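Phosphate-binding protein PstS (Borrelia burgdorferi, PDB 4N13) binds inorganic phosphate with micromolar affinity as the solute-binding lipoprotein of the PstSACB ABC transporter, which imports phosphate. Local coordinates at residues I25-N37 against Q241-V255. Residues are numbered along the deposited sequence; the frame is centred on the assembly and turned at random. Where two conformers were deposited one is given.
Unlike the reference sequence in segment 25-37: D34 (reference Asn).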
# COMPACT_ATOMS: atom_id res chain seq x y z
N ILE A 25 -2.92 11.10 9.07
CA ILE A 25 -3.91 10.23 9.70
C ILE A 25 -3.63 10.13 11.19
O ILE A 25 -4.53 10.34 12.00
CB ILE A 25 -3.88 8.84 9.08
CG1 ILE A 25 -4.42 8.95 7.64
CG2 ILE A 25 -4.73 7.85 9.89
CD1 ILE A 25 -4.20 7.73 6.79
N LEU A 26 -2.40 9.81 11.56
CA LEU A 26 -2.07 9.72 12.98
C LEU A 26 -2.30 11.06 13.67
O LEU A 26 -2.82 11.12 14.78
CB LEU A 26 -0.64 9.22 13.20
CG LEU A 26 -0.51 7.71 13.41
CD1 LEU A 26 -1.02 7.29 14.79
CD2 LEU A 26 -1.20 6.90 12.30
N ASP A 27 -1.93 12.16 13.01
CA ASP A 27 -2.09 13.48 13.61
C ASP A 27 -3.55 13.80 13.87
O ASP A 27 -3.90 14.31 14.94
CB ASP A 27 -1.46 14.57 12.74
CG ASP A 27 0.07 14.50 12.71
OD1 ASP A 27 0.65 13.75 13.53
OD2 ASP A 27 0.69 15.18 11.87
N GLU A 28 -4.40 13.50 12.89
CA GLU A 28 -5.82 13.74 13.11
C GLU A 28 -6.38 12.82 14.20
O GLU A 28 -7.22 13.22 15.00
CB GLU A 28 -6.62 13.61 11.82
CG GLU A 28 -8.09 13.90 12.02
CD GLU A 28 -8.90 13.99 10.76
OE1 GLU A 28 -8.30 14.00 9.66
OE2 GLU A 28 -10.13 14.05 10.88
N MET A 29 -5.94 11.56 14.21
CA MET A 29 -6.36 10.65 15.25
C MET A 29 -5.98 11.16 16.63
O MET A 29 -6.77 11.05 17.56
CB MET A 29 -5.79 9.26 15.05
CG MET A 29 -6.35 8.45 13.92
SD MET A 29 -5.48 6.91 13.70
CE MET A 29 -6.57 6.07 12.57
N ILE A 30 -4.77 11.70 16.76
CA ILE A 30 -4.33 12.27 18.03
C ILE A 30 -5.24 13.40 18.46
O ILE A 30 -5.70 13.46 19.61
CB ILE A 30 -2.86 12.74 17.91
CG1 ILE A 30 -1.93 11.53 17.88
CG2 ILE A 30 -2.49 13.68 19.08
CD1 ILE A 30 -0.52 11.82 17.45
N LEU A 31 -5.53 14.31 17.54
CA LEU A 31 -6.32 15.47 17.93
C LEU A 31 -7.77 15.11 18.20
O LEU A 31 -8.39 15.65 19.11
CB LEU A 31 -6.18 16.59 16.90
CG LEU A 31 -4.81 17.28 16.97
CD1 LEU A 31 -4.50 18.08 15.73
CD2 LEU A 31 -4.68 18.16 18.21
N ARG A 32 -8.31 14.15 17.46
CA ARG A 32 -9.68 13.73 17.73
C ARG A 32 -9.80 12.87 18.98
O ARG A 32 -10.77 13.00 19.72
CB ARG A 32 -10.27 13.08 16.49
CG ARG A 32 -10.41 14.16 15.42
CD ARG A 32 -11.15 13.73 14.21
NE ARG A 32 -12.56 13.52 14.50
CZ ARG A 32 -13.41 13.06 13.61
NH1 ARG A 32 -12.98 12.76 12.39
NH2 ARG A 32 -14.68 12.89 13.93
N TYR A 33 -8.80 12.03 19.25
CA TYR A 33 -8.84 11.25 20.49
C TYR A 33 -8.76 12.19 21.70
O TYR A 33 -9.36 11.91 22.75
CB TYR A 33 -7.75 10.16 20.52
CG TYR A 33 -7.85 9.34 21.79
CD1 TYR A 33 -8.98 8.57 22.04
CD2 TYR A 33 -6.86 9.39 22.77
CE1 TYR A 33 -9.14 7.87 23.23
CE2 TYR A 33 -6.99 8.69 23.95
CZ TYR A 33 -8.14 7.94 24.18
OH TYR A 33 -8.29 7.27 25.37
N ASP A 34 -8.06 13.31 21.56
CA ASP A 34 -7.95 14.27 22.64
C ASP A 34 -9.32 14.83 23.05
O ASP A 34 -9.48 15.23 24.20
CB ASP A 34 -6.98 15.40 22.28
CG ASP A 34 -6.86 16.40 23.39
OD1 ASP A 34 -6.22 16.08 24.41
OD2 ASP A 34 -7.43 17.51 23.25
N LYS A 35 -10.30 14.84 22.13
CA LYS A 35 -11.66 15.27 22.47
C LYS A 35 -12.33 14.29 23.42
O LYS A 35 -13.22 14.68 24.17
CB LYS A 35 -12.52 15.41 21.21
CG LYS A 35 -12.00 16.39 20.17
CD LYS A 35 -11.99 17.80 20.68
CE LYS A 35 -13.40 18.29 21.00
NZ LYS A 35 -13.37 19.74 21.30
N ILE A 36 -11.94 13.02 23.35
CA ILE A 36 -12.48 11.97 24.21
C ILE A 36 -11.72 11.86 25.53
O ILE A 36 -12.32 11.74 26.60
CB ILE A 36 -12.41 10.62 23.47
CG1 ILE A 36 -13.36 10.66 22.27
CG2 ILE A 36 -12.74 9.46 24.40
CD1 ILE A 36 -13.22 9.49 21.30
N ASN A 37 -10.39 11.89 25.45
CA ASN A 37 -9.56 11.70 26.62
C ASN A 37 -8.41 12.67 26.59
O ASN A 37 -7.43 12.43 25.91
CB ASN A 37 -9.02 10.27 26.65
CG ASN A 37 -8.14 9.99 27.86
OD1 ASN A 37 -8.00 10.83 28.75
ND2 ASN A 37 -7.55 8.82 27.89
N GLN A 241 -6.04 2.14 25.08
CA GLN A 241 -7.08 3.10 24.74
C GLN A 241 -6.86 3.74 23.38
O GLN A 241 -7.78 3.88 22.59
CB GLN A 241 -7.12 4.21 25.78
CG GLN A 241 -7.68 3.79 27.14
CD GLN A 241 -7.56 4.90 28.17
OE1 GLN A 241 -6.53 5.56 28.25
NE2 GLN A 241 -8.59 5.10 28.95
N PHE A 242 -5.64 4.17 23.10
CA PHE A 242 -5.41 4.84 21.82
C PHE A 242 -5.57 3.86 20.66
O PHE A 242 -6.15 4.21 19.64
CB PHE A 242 -4.05 5.54 21.76
CG PHE A 242 -3.89 6.38 20.52
CD1 PHE A 242 -4.65 7.53 20.39
CD2 PHE A 242 -3.08 6.00 19.47
CE1 PHE A 242 -4.57 8.29 19.27
CE2 PHE A 242 -2.99 6.78 18.33
CZ PHE A 242 -3.74 7.93 18.25
N ILE A 243 -5.06 2.64 20.80
CA ILE A 243 -5.22 1.64 19.76
C ILE A 243 -6.69 1.33 19.52
O ILE A 243 -7.13 1.19 18.36
CB ILE A 243 -4.41 0.37 20.10
CG1 ILE A 243 -2.93 0.72 20.11
CG2 ILE A 243 -4.78 -0.77 19.15
CD1 ILE A 243 -2.01 -0.39 20.54
N ASP A 244 -7.46 1.25 20.59
CA ASP A 244 -8.90 1.04 20.48
C ASP A 244 -9.56 2.18 19.70
O ASP A 244 -10.47 1.95 18.89
CB ASP A 244 -9.51 0.93 21.87
CG ASP A 244 -11.01 0.79 21.84
OD1 ASP A 244 -11.50 -0.26 21.39
OD2 ASP A 244 -11.69 1.75 22.25
N PHE A 245 -9.08 3.41 19.86
CA PHE A 245 -9.59 4.52 19.06
C PHE A 245 -9.20 4.38 17.58
O PHE A 245 -10.00 4.61 16.68
CB PHE A 245 -9.12 5.86 19.61
CG PHE A 245 -9.60 7.03 18.79
CD1 PHE A 245 -10.91 7.49 18.90
CD2 PHE A 245 -8.76 7.64 17.88
CE1 PHE A 245 -11.36 8.54 18.13
CE2 PHE A 245 -9.22 8.70 17.11
CZ PHE A 245 -10.52 9.14 17.24
N MET A 246 -7.95 3.99 17.32
CA MET A 246 -7.46 3.83 15.95
C MET A 246 -8.32 2.86 15.13
O MET A 246 -8.50 3.06 13.92
CB MET A 246 -6.01 3.36 15.94
CG MET A 246 -5.01 4.40 16.44
SD MET A 246 -3.30 3.82 16.26
CE MET A 246 -3.15 3.92 14.45
N THR A 247 -8.80 1.81 15.79
CA THR A 247 -9.56 0.76 15.13
C THR A 247 -11.08 0.94 15.31
O THR A 247 -11.85 0.09 14.92
CB THR A 247 -9.11 -0.64 15.61
OG1 THR A 247 -9.30 -0.74 17.02
CG2 THR A 247 -7.64 -0.86 15.29
N SER A 248 -11.49 2.06 15.90
CA SER A 248 -12.89 2.42 16.06
C SER A 248 -13.45 2.98 14.75
O SER A 248 -12.70 3.37 13.86
CB SER A 248 -13.03 3.50 17.13
OG SER A 248 -12.54 4.75 16.64
N SER A 249 -14.77 3.06 14.65
CA SER A 249 -15.38 3.62 13.45
C SER A 249 -14.90 5.05 13.14
O SER A 249 -14.64 5.37 11.97
CB SER A 249 -16.89 3.55 13.57
OG SER A 249 -17.28 2.19 13.53
N THR A 250 -14.76 5.90 14.15
CA THR A 250 -14.23 7.24 13.93
C THR A 250 -12.79 7.18 13.42
O THR A 250 -12.43 7.89 12.48
CB THR A 250 -14.29 8.12 15.20
OG1 THR A 250 -15.65 8.28 15.59
CG2 THR A 250 -13.70 9.49 14.93
N GLY A 251 -11.96 6.36 14.05
CA GLY A 251 -10.59 6.15 13.57
C GLY A 251 -10.57 5.74 12.11
O GLY A 251 -9.77 6.22 11.32
N GLN A 252 -11.46 4.82 11.75
CA GLN A 252 -11.48 4.29 10.41
C GLN A 252 -12.06 5.30 9.42
O GLN A 252 -11.66 5.35 8.26
CB GLN A 252 -12.22 2.95 10.39
CG GLN A 252 -11.44 1.95 11.20
CD GLN A 252 -10.10 1.65 10.53
OE1 GLN A 252 -10.07 1.30 9.35
NE2 GLN A 252 -9.01 1.81 11.26
N ASP A 253 -12.98 6.15 9.89
CA ASP A 253 -13.44 7.25 9.04
C ASP A 253 -12.28 8.19 8.71
O ASP A 253 -12.18 8.67 7.59
CB ASP A 253 -14.55 8.04 9.71
CG ASP A 253 -15.89 7.29 9.77
OD1 ASP A 253 -16.04 6.26 9.08
OD2 ASP A 253 -16.79 7.74 10.51
N ILE A 254 -11.41 8.46 9.70
CA ILE A 254 -10.25 9.29 9.45
C ILE A 254 -9.36 8.67 8.37
O ILE A 254 -8.90 9.35 7.47
CB ILE A 254 -9.46 9.52 10.74
CG1 ILE A 254 -10.30 10.32 11.74
CG2 ILE A 254 -8.14 10.23 10.44
CD1 ILE A 254 -9.78 10.28 13.16
N VAL A 255 -9.10 7.36 8.49
CA VAL A 255 -8.29 6.64 7.50
C VAL A 255 -8.85 6.87 6.09
O VAL A 255 -8.12 7.19 5.16
CB VAL A 255 -8.29 5.13 7.81
CG1 VAL A 255 -7.72 4.30 6.69
CG2 VAL A 255 -7.50 4.85 9.10
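The hydroxyl of Y33, which lies 3.3 Å by its OH from Q241 CB across the contact, accepts an almost straight hydrogen bond from N37, ND2 to OH 3.0 Å, in the plane of the N37 amide; OD1 of that amide takes the backbone N-H of N39, so both ends of the group are held. No hydrogen bond joins the two segments, and the Y33 ring is gripped by aromatic packing. F242 and Y33 form an offset edge-to-face pair, planes at 75°, with Y33 CD2 at the edge of the F242 ring, while CB of Y33 stands over a face of F245, 4.0 Å from the ring centroid. F242 and F245 both carry CG anti to the backbone N, which directs both rings from helix 241-246 into adjoining holes of helix 25-36 that share M29 and Y33: F242 also meets L26 and I30, F245 also R32 and I36. M29 answers as a knob between F245, M246, G251 and I254; its extended chain crosses M246 at about a right angle, SD 3.7 Å from M246 CG, and its CE meets V255 CG2. I254 fills the next hole, its CG1 3.7 Å from R32 NH1, which gives a weak hydrogen bond to E28 OE2 (3.5 Å) as part of a salt bridge; T250 CG2 lies over one face of the R32 guanidinium. Between helices 241-246 and 249-255, S248 is the N-cap of the second, its OG accepting from G251 N. Helix 25-36 runs at 146° to helix 249-255 between N-to-C directions, with L26 and I30 reaching strand 40-45 and M246 touching strands 80-93 and 223-230, in one lobe of the periplasmic-binding-protein fold.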